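Local structure of retinol dehydratase (Spodoptera frugiperda, 1FMJ) at residues 30-35 / 117-122; 60-65 / 157-162; 123-128 / 200-205. The protein dehydrates retinol, which it binds together with adenosine 3',5'-diphosphate on a fold of the sulfotransferase family. All coordinates share one frame; numbering follows the deposited sequence.

Contact 1: residues 30-35 / 117-122. With CA (calcium ion), chain F; RTL (retinol), chain H.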
loop_
_atom_site.group_PDB
_atom_site.type_symbol
_atom_site.label_atom_id
_atom_site.label_comp_id
_atom_site.label_asym_id
_atom_site.label_seq_id
_atom_site.Cartn_x
_atom_site.Cartn_y
_atom_site.Cartn_z
ATOM N N ALA A 30 -3.567 -19.605 8.342
ATOM C CA ALA A 30 -2.833 -20.437 7.401
ATOM C C ALA A 30 -1.549 -19.765 6.904
ATOM O O ALA A 30 -0.538 -20.434 6.678
ATOM C CB ALA A 30 -3.729 -20.798 6.225
ATOM N N PHE A 31 -1.578 -18.448 6.732
ATOM C CA PHE A 31 -0.391 -17.755 6.248
ATOM C C PHE A 31 0.715 -17.840 7.287
ATOM O O PHE A 31 0.473 -17.648 8.471
ATOM C CB PHE A 31 -0.697 -16.295 5.939
ATOM C CG PHE A 31 0.386 -15.620 5.159
ATOM C CD1 PHE A 31 0.715 -16.066 3.879
ATOM C CD2 PHE A 31 1.104 -14.558 5.710
ATOM C CE1 PHE A 31 1.747 -15.464 3.158
ATOM C CE2 PHE A 31 2.132 -13.953 4.996
ATOM C CZ PHE A 31 2.454 -14.407 3.717
ATOM N N PRO A 32 1.955 -18.115 6.848
ATOM C CA PRO A 32 3.123 -18.241 7.727
ATOM C C PRO A 32 3.552 -17.042 8.569
ATOM O O PRO A 32 3.791 -17.187 9.764
ATOM C CB PRO A 32 4.229 -18.688 6.767
ATOM C CG PRO A 32 3.476 -19.463 5.726
ATOM C CD PRO A 32 2.294 -18.546 5.480
ATOM N N THR A 33 3.666 -15.867 7.961
ATOM C CA THR A 33 4.108 -14.686 8.705
ATOM C C THR A 33 3.079 -14.231 9.740
ATOM O O THR A 33 1.887 -14.162 9.447
ATOM C CB THR A 33 4.403 -13.513 7.752
ATOM O OG1 THR A 33 5.146 -13.987 6.621
ATOM C CG2 THR A 33 5.219 -12.454 8.462
ATOM N N THR A 34 3.544 -13.921 10.948
ATOM C CA THR A 34 2.661 -13.481 12.032
ATOM C C THR A 34 2.811 -11.988 12.300
ATOM O O THR A 34 3.731 -11.352 11.791
ATOM C CB THR A 34 2.974 -14.239 13.342
ATOM O OG1 THR A 34 4.363 -14.082 13.654
ATOM C CG2 THR A 34 2.661 -15.714 13.196
ATOM N N TYR A 35 1.911 -11.435 13.108
ATOM C CA TYR A 35 1.950 -10.007 13.441
ATOM C C TYR A 35 2.333 -9.711 14.898
ATOM O O TYR A 35 2.462 -10.612 15.731
ATOM C CB TYR A 35 0.580 -9.354 13.225
ATOM C CG TYR A 35 -0.006 -9.397 11.831
ATOM C CD1 TYR A 35 -0.895 -10.404 11.460
ATOM C CD2 TYR A 35 0.242 -8.372 10.920
ATOM C CE1 TYR A 35 -1.531 -10.382 10.230
ATOM C CE2 TYR A 35 -0.391 -8.343 9.679
ATOM C CZ TYR A 35 -1.278 -9.349 9.345
ATOM O OH TYR A 35 -1.933 -9.315 8.144
ATOM N N GLN A 117 10.696 -20.168 5.364
ATOM C CA GLN A 117 10.727 -20.358 3.924
ATOM C C GLN A 117 9.993 -21.606 3.436
ATOM O O GLN A 117 9.310 -21.567 2.419
ATOM C CB GLN A 117 12.177 -20.384 3.432
ATOM C CG GLN A 117 12.314 -20.734 1.954
ATOM C CD GLN A 117 13.735 -20.608 1.440
ATOM O OE1 GLN A 117 14.072 -21.141 0.384
ATOM N NE2 GLN A 117 14.572 -19.892 2.180
ATOM N N GLU A 118 10.120 -22.708 4.163
ATOM C CA GLU A 118 9.473 -23.957 3.757
ATOM C C GLU A 118 7.953 -23.934 3.838
ATOM O O GLU A 118 7.281 -24.669 3.119
ATOM C CB GLU A 118 9.985 -25.137 4.604
ATOM C CG GLU A 118 11.471 -25.454 4.465
ATOM C CD GLU A 118 12.361 -24.585 5.341
ATOM O OE1 GLU A 118 13.579 -24.860 5.394
ATOM O OE2 GLU A 118 11.851 -23.636 5.978
ATOM N N GLU A 119 7.420 -23.085 4.708
ATOM C CA GLU A 119 5.979 -22.982 4.925
ATOM C C GLU A 119 5.156 -22.199 3.901
ATOM O O GLU A 119 3.940 -22.382 3.814
ATOM C CB GLU A 119 5.729 -22.381 6.302
ATOM C CG GLU A 119 6.359 -23.173 7.432
ATOM C CD GLU A 119 6.304 -22.437 8.745
ATOM O OE1 GLU A 119 5.227 -21.898 9.076
ATOM O OE2 GLU A 119 7.331 -22.399 9.454
ATOM N N TYR A 120 5.800 -21.347 3.114
ATOM C CA TYR A 120 5.057 -20.525 2.167
ATOM C C TYR A 120 4.466 -21.156 0.920
ATOM O O TYR A 120 3.380 -20.758 0.489
ATOM C CB TYR A 120 5.897 -19.320 1.763
ATOM C CG TYR A 120 6.180 -18.403 2.920
ATOM C CD1 TYR A 120 7.399 -18.453 3.590
ATOM C CD2 TYR A 120 5.229 -17.490 3.352
ATOM C CE1 TYR A 120 7.664 -17.608 4.661
ATOM C CE2 TYR A 120 5.480 -16.641 4.419
ATOM C CZ TYR A 120 6.700 -16.704 5.067
ATOM O OH TYR A 120 6.965 -15.853 6.104
ATOM N N ASN A 121 5.158 -22.115 0.321
ATOM C CA ASN A 121 4.625 -22.732 -0.884
ATOM C C ASN A 121 3.445 -23.632 -0.565
ATOM O O ASN A 121 2.685 -24.013 -1.454
ATOM C CB ASN A 121 5.719 -23.519 -1.605
ATOM C CG ASN A 121 6.638 -24.230 -0.651
ATOM O OD1 ASN A 121 6.243 -25.189 0.016
ATOM N ND2 ASN A 121 7.879 -23.751 -0.563
ATOM N N ASP A 122 3.288 -23.950 0.714
ATOM C CA ASP A 122 2.204 -24.805 1.169
ATOM C C ASP A 122 0.852 -24.087 1.148
ATOM O O ASP A 122 -0.196 -24.712 1.322
ATOM C CB ASP A 122 2.507 -25.314 2.580
ATOM C CG ASP A 122 3.844 -26.041 2.667
ATOM O OD1 ASP A 122 4.418 -26.382 1.603
ATOM O OD2 ASP A 122 4.321 -26.286 3.797
HETATM CA CA CA F . 7.058 -26.689 1.743
HETATM C C1 RTL H . 3.929 -14.342 -0.930
HETATM C C2 RTL H . 4.279 -15.406 0.159
HETATM C C3 RTL H . 5.753 -15.404 0.544
HETATM C C4 RTL H . 6.973 -14.625 0.059
HETATM C C5 RTL H . 6.445 -13.656 -1.002
HETATM C C6 RTL H . 5.134 -13.481 -1.471
HETATM C C7 RTL H . 4.772 -12.478 -2.507
HETATM C C8 RTL H . 4.544 -11.157 -2.249
HETATM C C9 RTL H . 4.184 -10.159 -3.266
HETATM C C10 RTL H . 3.986 -8.858 -2.842
HETATM C C11 RTL H . 3.620 -7.647 -3.610
HETATM C C12 RTL H . 2.596 -6.955 -3.006
HETATM C C13 RTL H . 1.837 -5.722 -3.297
HETATM C C14 RTL H . 0.816 -5.066 -2.668
HETATM C C15 RTL H . 1.139 -3.980 -1.728
HETATM O O1 RTL H . 1.235 -2.771 -2.353
HETATM C C16 RTL H . 2.865 -13.526 -0.169
HETATM C C17 RTL H . 3.217 -15.183 -2.001
HETATM C C18 RTL H . 7.617 -12.840 -1.570
HETATM C C19 RTL H . 4.040 -10.583 -4.740
HETATM C C20 RTL H . 2.407 -5.156 -4.608
#
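Phe31 and Tyr120 form part of the wall of the retinol pocket beside the ring end of the ligand, and they meet as an offset edge-to-face pair. Tyr120 turns its edge toward the face of Phe31, with ring centroids 5.6 Å apart and planes at 64°. Phe31 brings CZ to Tyr120 CE2 with its CG anti to the backbone N (chi1 -167°). Both rings touch retinol: Tyr120 CD2 lies 3.5 Å from ligand C3, and Phe31 CE1 lies 3.9 Å from ligand C2, which sits in the plane of the Phe31 ring. Pro32 covers one face of Tyr120 in a CH-pi contact, its CB 3.7 Å from the ring centroid, while its CG rests on Glu119 O. The same turn that carries Tyr120 is a calcium-binding loop: Glu118 O, Asn121 OD1 (2.4 Å from the calcium ion) and Asp122 OD1 hold the metal. At the far end of the ring, Tyr120 OH donates to Thr33 OG1 (2.7 Å) and accepts from Asp113 N, and Thr33 OG1 bonds onward to Ile111 O. Cutting Tyr120 back to an alanine is likely to leave Pro32 and the retinol ring without their aromatic neighbour, and Thr33 OG1 and Asp113 N without their shared hydroxyl.

Contact 2: residues 60-65 / 157-162. With RTL (retinol), chain H.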
loop_
_atom_site.group_PDB
_atom_site.type_symbol
_atom_site.label_atom_id
_atom_site.label_comp_id
_atom_site.label_asym_id
_atom_site.label_seq_id
_atom_site.Cartn_x
_atom_site.Cartn_y
_atom_site.Cartn_z
ATOM N N PRO A 60 18.713 7.410 6.132
ATOM C CA PRO A 60 19.201 8.679 5.590
ATOM C C PRO A 60 18.345 9.068 4.390
ATOM O O PRO A 60 18.051 8.228 3.530
ATOM C CB PRO A 60 20.638 8.354 5.195
ATOM C CG PRO A 60 21.020 7.315 6.200
ATOM C CD PRO A 60 19.799 6.425 6.223
ATOM N N LEU A 61 17.936 10.330 4.341
ATOM C CA LEU A 61 17.107 10.812 3.247
ATOM C C LEU A 61 17.821 11.846 2.385
ATOM O O LEU A 61 18.755 12.514 2.837
ATOM C CB LEU A 61 15.800 11.386 3.798
ATOM C CG LEU A 61 14.962 10.356 4.577
ATOM C CD1 LEU A 61 13.702 11.016 5.087
ATOM C CD2 LEU A 61 14.609 9.172 3.676
ATOM N N ARG A 62 17.358 11.969 1.144
ATOM C CA ARG A 62 17.933 12.879 0.168
ATOM C C ARG A 62 16.879 13.833 -0.377
ATOM O O ARG A 62 15.716 13.461 -0.519
ATOM C CB ARG A 62 18.529 12.065 -0.973
ATOM C CG ARG A 62 19.384 10.905 -0.478
ATOM C CD ARG A 62 19.871 10.034 -1.625
ATOM N NE ARG A 62 20.718 8.943 -1.155
ATOM C CZ ARG A 62 21.095 7.913 -1.905
ATOM N NH1 ARG A 62 20.706 7.828 -3.166
ATOM N NH2 ARG A 62 21.856 6.959 -1.390
ATOM N N PRO A 63 17.279 15.079 -0.699
ATOM C CA PRO A 63 16.371 16.100 -1.230
ATOM C C PRO A 63 15.663 15.726 -2.529
ATOM O O PRO A 63 14.620 16.292 -2.837
ATOM C CB PRO A 63 17.272 17.326 -1.384
ATOM C CG PRO A 63 18.627 16.728 -1.624
ATOM C CD PRO A 63 18.658 15.599 -0.621
ATOM N N THR A 64 16.214 14.779 -3.289
ATOM C CA THR A 64 15.573 14.375 -4.543
ATOM C C THR A 64 14.675 13.155 -4.369
ATOM O O THR A 64 14.084 12.678 -5.331
ATOM C CB THR A 64 16.596 14.059 -5.662
ATOM O OG1 THR A 64 17.495 13.040 -5.212
ATOM C CG2 THR A 64 17.375 15.301 -6.048
ATOM N N ASP A 65 14.569 12.651 -3.145
ATOM C CA ASP A 65 13.711 11.495 -2.884
ATOM C C ASP A 65 12.244 11.881 -3.054
ATOM O O ASP A 65 11.843 12.986 -2.689
ATOM C CB ASP A 65 13.882 10.986 -1.445
ATOM C CG ASP A 65 15.212 10.318 -1.206
ATOM O OD1 ASP A 65 15.960 10.123 -2.177
ATOM O OD2 ASP A 65 15.506 9.980 -0.036
ATOM N N GLU A 157 21.135 8.650 -8.703
ATOM C CA GLU A 157 19.898 8.087 -9.211
ATOM C C GLU A 157 18.759 8.522 -8.308
ATOM O O GLU A 157 18.756 8.193 -7.124
ATOM C CB GLU A 157 19.970 6.558 -9.221
ATOM C CG GLU A 157 18.748 5.896 -9.818
ATOM C CD GLU A 157 18.822 4.380 -9.759
ATOM O OE1 GLU A 157 19.918 3.829 -9.981
ATOM O OE2 GLU A 157 17.779 3.741 -9.506
ATOM N N LYS A 158 17.794 9.253 -8.858
ATOM C CA LYS A 158 16.657 9.700 -8.065
ATOM C C LYS A 158 15.946 8.478 -7.496
ATOM O O LYS A 158 15.705 7.499 -8.209
ATOM C CB LYS A 158 15.683 10.519 -8.918
ATOM C CG LYS A 158 14.420 10.940 -8.167
ATOM C CD LYS A 158 13.460 11.720 -9.056
ATOM C CE LYS A 158 13.625 13.222 -8.920
ATOM N NZ LYS A 158 13.117 13.763 -7.640
ATOM N N ARG A 159 15.636 8.528 -6.202
ATOM C CA ARG A 159 14.960 7.417 -5.552
ATOM C C ARG A 159 13.462 7.633 -5.428
ATOM O O ARG A 159 13.009 8.648 -4.885
ATOM C CB ARG A 159 15.542 7.166 -4.155
ATOM C CG ARG A 159 17.012 6.760 -4.143
ATOM C CD ARG A 159 17.479 6.390 -2.725
ATOM N NE ARG A 159 17.329 7.490 -1.774
ATOM C CZ ARG A 159 17.751 7.450 -0.512
ATOM N NH1 ARG A 159 18.351 6.360 -0.042
ATOM N NH2 ARG A 159 17.574 8.502 0.278
ATOM N N PHE A 160 12.702 6.677 -5.957
ATOM C CA PHE A 160 11.251 6.707 -5.879
ATOM C C PHE A 160 10.898 5.629 -4.862
ATOM O O PHE A 160 11.207 4.455 -5.060
ATOM C CB PHE A 160 10.617 6.387 -7.237
ATOM C CG PHE A 160 10.752 7.496 -8.244
ATOM C CD1 PHE A 160 11.902 7.611 -9.028
ATOM C CD2 PHE A 160 9.746 8.448 -8.387
ATOM C CE1 PHE A 160 12.043 8.660 -9.934
ATOM C CE2 PHE A 160 9.873 9.504 -9.293
ATOM C CZ PHE A 160 11.023 9.614 -10.069
ATOM N N VAL A 161 10.273 6.036 -3.764
ATOM C CA VAL A 161 9.923 5.102 -2.706
ATOM C C VAL A 161 8.429 4.906 -2.537
ATOM O O VAL A 161 7.670 5.877 -2.434
ATOM C CB VAL A 161 10.485 5.571 -1.346
ATOM C CG1 VAL A 161 10.219 4.505 -0.283
ATOM C CG2 VAL A 161 11.969 5.871 -1.465
ATOM N N LYS A 162 8.018 3.643 -2.505
ATOM C CA LYS A 162 6.620 3.292 -2.300
ATOM C C LYS A 162 6.534 2.762 -0.882
ATOM O O LYS A 162 7.388 1.983 -0.464
ATOM C CB LYS A 162 6.196 2.190 -3.268
ATOM C CG LYS A 162 4.949 1.433 -2.836
ATOM C CD LYS A 162 4.709 0.230 -3.729
ATOM C CE LYS A 162 3.558 -0.605 -3.231
ATOM N NZ LYS A 162 3.307 -1.759 -4.119
HETATM C C1 RTL H . 3.929 -14.342 -0.930
HETATM C C2 RTL H . 4.279 -15.406 0.159
HETATM C C3 RTL H . 5.753 -15.404 0.544
HETATM C C4 RTL H . 6.973 -14.625 0.059
HETATM C C5 RTL H . 6.445 -13.656 -1.002
HETATM C C6 RTL H . 5.134 -13.481 -1.471
HETATM C C7 RTL H . 4.772 -12.478 -2.507
HETATM C C8 RTL H . 4.544 -11.157 -2.249
HETATM C C9 RTL H . 4.184 -10.159 -3.266
HETATM C C10 RTL H . 3.986 -8.858 -2.842
HETATM C C11 RTL H . 3.620 -7.647 -3.610
HETATM C C12 RTL H . 2.596 -6.955 -3.006
HETATM C C13 RTL H . 1.837 -5.722 -3.297
HETATM C C14 RTL H . 0.816 -5.066 -2.668
HETATM C C15 RTL H . 1.139 -3.980 -1.728
HETATM O O1 RTL H . 1.235 -2.771 -2.353
HETATM C C16 RTL H . 2.865 -13.526 -0.169
HETATM C C17 RTL H . 3.217 -15.183 -2.001
HETATM C C18 RTL H . 7.617 -12.840 -1.570
HETATM C C19 RTL H . 4.040 -10.583 -4.740
HETATM C C20 RTL H . 2.407 -5.156 -4.608
HETATM O O HOH W 1 19.069 5.831 2.924
HETATM O O HOH W 2 19.690 9.577 -5.062
HETATM O O HOH W 3 16.958 10.381 -4.364
#
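Arg159 reaches into the loop 60-65 and is gripped at its guanidinium end. Its CB passes 3.6 Å from Asp65 OD1, its CG lies about equally near Asp65 OD1 and Arg62 NH1, and its CD is 3.6 Å from Arg62 NH1. A bend at chi3 (-60°) then swings the guanidinium alongside the Asp65 carboxylate, held side-on by two nitrogens. Arg159 NE donates to Asp65 OD1 at 3.0 Å, on the syn side but out of the carboxylate plane; Arg159 NH2 reaches the syn lone pair of Asp65 OD2 at 2.6 Å in a bent bond. OD1 lies nearly in the guanidinium plane, whereas OD2 lies 28° out of it. The Arg62 guanidinium lies flat on that of Arg159, with Arg62 NE over its centre, group centres 3.6 Å apart and planes at 9°. Arg159 NH2 also donates to Pro60 O (3.3 Å), and Arg159 NH1 meets Leu150 O and a water that bridges back to Pro60 O. The Asp65 charge probably offsets the closeness of the two cations, and Arg62 NH2 bonds to Val153 O. Asp65 OD2 also accepts from Arg62 N, bracing the type I turn from Arg62 to Asp65, while Lys158 NZ donates to Thr64 O at 2.7 Å. The turn leads into strand 66-70, which pairs with strand 160-163, where Lys162 NZ reaches retinol O1 (2.9 Å): neighbouring strands of the central parallel sheet, typical of the P-loop-like sulfotransferase fold.

Contact 3: residues 123-128 / 200-205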
loop_
_atom_site.group_PDB
_atom_site.type_symbol
_atom_site.label_atom_id
_atom_site.label_comp_id
_atom_site.label_asym_id
_atom_site.label_seq_id
_atom_site.Cartn_x
_atom_site.Cartn_y
_atom_site.Cartn_z
ATOM N N ILE A 123 0.873 -22.778 0.930
ATOM C CA ILE A 123 -0.365 -22.007 0.890
ATOM C C ILE A 123 -0.926 -22.033 -0.527
ATOM O O ILE A 123 -2.016 -21.518 -0.783
ATOM C CB ILE A 123 -0.126 -20.534 1.301
ATOM C CG1 ILE A 123 0.701 -19.818 0.227
ATOM C CG2 ILE A 123 0.578 -20.475 2.654
ATOM C CD1 ILE A 123 1.091 -18.395 0.589
ATOM N N LEU A 124 -0.170 -22.632 -1.441
ATOM C CA LEU A 124 -0.567 -22.720 -2.842
ATOM C C LEU A 124 -1.326 -24.002 -3.152
ATOM O O LEU A 124 -1.016 -25.068 -2.613
ATOM C CB LEU A 124 0.667 -22.651 -3.743
ATOM C CG LEU A 124 1.624 -21.481 -3.533
ATOM C CD1 LEU A 124 2.871 -21.709 -4.369
ATOM C CD2 LEU A 124 0.944 -20.174 -3.911
ATOM N N PRO A 125 -2.330 -23.916 -4.037
ATOM C CA PRO A 125 -3.123 -25.091 -4.410
ATOM C C PRO A 125 -2.211 -26.176 -4.977
ATOM O O PRO A 125 -2.318 -27.350 -4.609
ATOM C CB PRO A 125 -4.084 -24.540 -5.462
ATOM C CG PRO A 125 -4.254 -23.107 -5.047
ATOM C CD PRO A 125 -2.837 -22.707 -4.709
ATOM N N ASN A 126 -1.309 -25.772 -5.868
ATOM C CA ASN A 126 -0.374 -26.702 -6.493
ATOM C C ASN A 126 1.058 -26.175 -6.395
ATOM O O ASN A 126 1.591 -25.603 -7.353
ATOM C CB ASN A 126 -0.749 -26.905 -7.957
ATOM C CG ASN A 126 -2.239 -27.068 -8.152
ATOM O OD1 ASN A 126 -2.861 -27.961 -7.569
ATOM N ND2 ASN A 126 -2.826 -26.202 -8.970
ATOM N N PRO A 127 1.704 -26.373 -5.231
ATOM C CA PRO A 127 3.079 -25.924 -4.983
ATOM C C PRO A 127 4.063 -26.460 -6.017
ATOM O O PRO A 127 5.175 -25.951 -6.153
ATOM C CB PRO A 127 3.376 -26.473 -3.586
ATOM C CG PRO A 127 2.019 -26.566 -2.945
ATOM C CD PRO A 127 1.182 -27.114 -4.069
ATOM N N GLU A 128 3.646 -27.492 -6.743
ATOM C CA GLU A 128 4.491 -28.117 -7.750
ATOM C C GLU A 128 4.579 -27.330 -9.057
ATOM O O GLU A 128 5.547 -27.470 -9.803
ATOM C CB GLU A 128 3.997 -29.540 -8.026
ATOM N N LEU A 200 -5.680 -12.634 -3.587
ATOM C CA LEU A 200 -4.701 -12.685 -4.670
ATOM C C LEU A 200 -3.386 -13.366 -4.285
ATOM O O LEU A 200 -2.855 -14.178 -5.043
ATOM C CB LEU A 200 -4.397 -11.268 -5.163
ATOM C CG LEU A 200 -3.292 -11.070 -6.212
ATOM C CD1 LEU A 200 -3.788 -11.505 -7.589
ATOM C CD2 LEU A 200 -2.876 -9.606 -6.263
ATOM N N LEU A 201 -2.866 -13.028 -3.107
ATOM C CA LEU A 201 -1.597 -13.574 -2.643
ATOM C C LEU A 201 -1.721 -14.750 -1.684
ATOM O O LEU A 201 -0.745 -15.123 -1.029
ATOM C CB LEU A 201 -0.773 -12.456 -1.997
ATOM C CG LEU A 201 -0.660 -11.214 -2.889
ATOM C CD1 LEU A 201 0.125 -10.097 -2.178
ATOM C CD2 LEU A 201 0.011 -11.602 -4.197
ATOM N N TYR A 202 -2.918 -15.328 -1.607
ATOM C CA TYR A 202 -3.171 -16.467 -0.736
ATOM C C TYR A 202 -2.933 -16.134 0.733
ATOM O O TYR A 202 -2.499 -16.989 1.494
ATOM C CB TYR A 202 -2.277 -17.653 -1.129
ATOM C CG TYR A 202 -2.537 -18.205 -2.515
ATOM C CD1 TYR A 202 -1.672 -17.923 -3.580
ATOM C CD2 TYR A 202 -3.665 -18.982 -2.770
ATOM C CE1 TYR A 202 -1.935 -18.403 -4.868
ATOM C CE2 TYR A 202 -3.934 -19.458 -4.046
ATOM C CZ TYR A 202 -3.072 -19.167 -5.088
ATOM O OH TYR A 202 -3.369 -19.625 -6.348
ATOM N N LEU A 203 -3.220 -14.898 1.130
ATOM C CA LEU A 203 -3.022 -14.477 2.514
ATOM C C LEU A 203 -4.170 -14.890 3.435
ATOM O O LEU A 203 -3.977 -15.055 4.644
ATOM C CB LEU A 203 -2.857 -12.954 2.591
ATOM C CG LEU A 203 -1.757 -12.311 1.747
ATOM C CD1 LEU A 203 -1.732 -10.815 2.008
ATOM C CD2 LEU A 203 -0.416 -12.930 2.076
ATOM N N LEU A 204 -5.358 -15.061 2.863
ATOM C CA LEU A 204 -6.538 -15.422 3.648
ATOM C C LEU A 204 -6.915 -16.888 3.605
ATOM O O LEU A 204 -6.699 -17.564 2.602
ATOM C CB LEU A 204 -7.757 -14.619 3.183
ATOM C CG LEU A 204 -7.737 -13.098 3.284
ATOM C CD1 LEU A 204 -9.070 -12.537 2.808
ATOM C CD2 LEU A 204 -7.469 -12.685 4.714
ATOM N N ASN A 205 -7.498 -17.366 4.701
ATOM C CA ASN A 205 -7.973 -18.739 4.782
ATOM C C ASN A 205 -9.124 -18.815 3.785
ATOM O O ASN A 205 -10.012 -17.962 3.794
ATOM C CB ASN A 205 -8.475 -19.041 6.195
ATOM C CG ASN A 205 -7.360 -19.032 7.222
ATOM O OD1 ASN A 205 -6.243 -18.601 6.935
ATOM N ND2 ASN A 205 -7.660 -19.499 8.428
#
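Ile123, directly after the calcium-binding residues, opens the packing against Tyr202. Its CG1 stands between the backbone N and the carbonyl carbon (chi1 69°) and the branch runs on extended, bringing CD1 to 3.9 Å from Tyr202 CB and close to the Leu201 carbonyl. The carbonyl oxygen of Ile123 lies 3.6 Å from Tyr202 CD2, a van der Waals approach to the ring. Tyr202 itself closes helix 187-200: with its positive phi (61°) it is the C-prime residue of a Schellman motif, in which Leu203 N bonds to Ala198 O and Tyr202 N to Arg199 O. At this reversal the Tyr202 side chain starts out toward the loop 123-128, whereas Leu201 points away from it and lies about 4 Å from retinol (nearest side-chain atoms). Next in the loop, Leu124 crosses Tyr202 at about a right angle, and its CD2 touches CD1 and CE1 of the ring, 3.5 Å from Tyr202 CD1. Pro125, whose ring and the Tyr202 side chain come from opposite directions, meets the CE2-OH part from the same side of the ring plane as Leu124. Its CD is 3.5 Å from Tyr202 CE2 and equally near Tyr202 OH, with CG a little farther off. All three approaches to the ring are oblique, and the contact is apolar, without a hydrogen bond across it. Ala305, from another loop, also packs against Tyr202.

Contacts 1 and 3 are neighbours, their centres 10 Å apart, and they follow each other along the chain, so that the calcium-binding turn passes straight into the loop 123-128. They touch at several points: Phe31 CE1 packs 3.5 Å from Leu203 CD2, Pro32 CD lies near Ile123 CG2, and Ala30 N probably bonds to Asn205 OD1. Both border retinol, contact 1 at its ring and contact 3 through Leu203 near the ring and Leu201 along the polyene. Contact 2 lies about 32 Å from contact 1 and 34 Å from contact 3, centre to centre, across the chain's centre from contact 3. Contacts 1 and 2, about 15 Å apart at their nearest atoms, touch opposite ends of the same ligand, with His164 at the hydroxyl end.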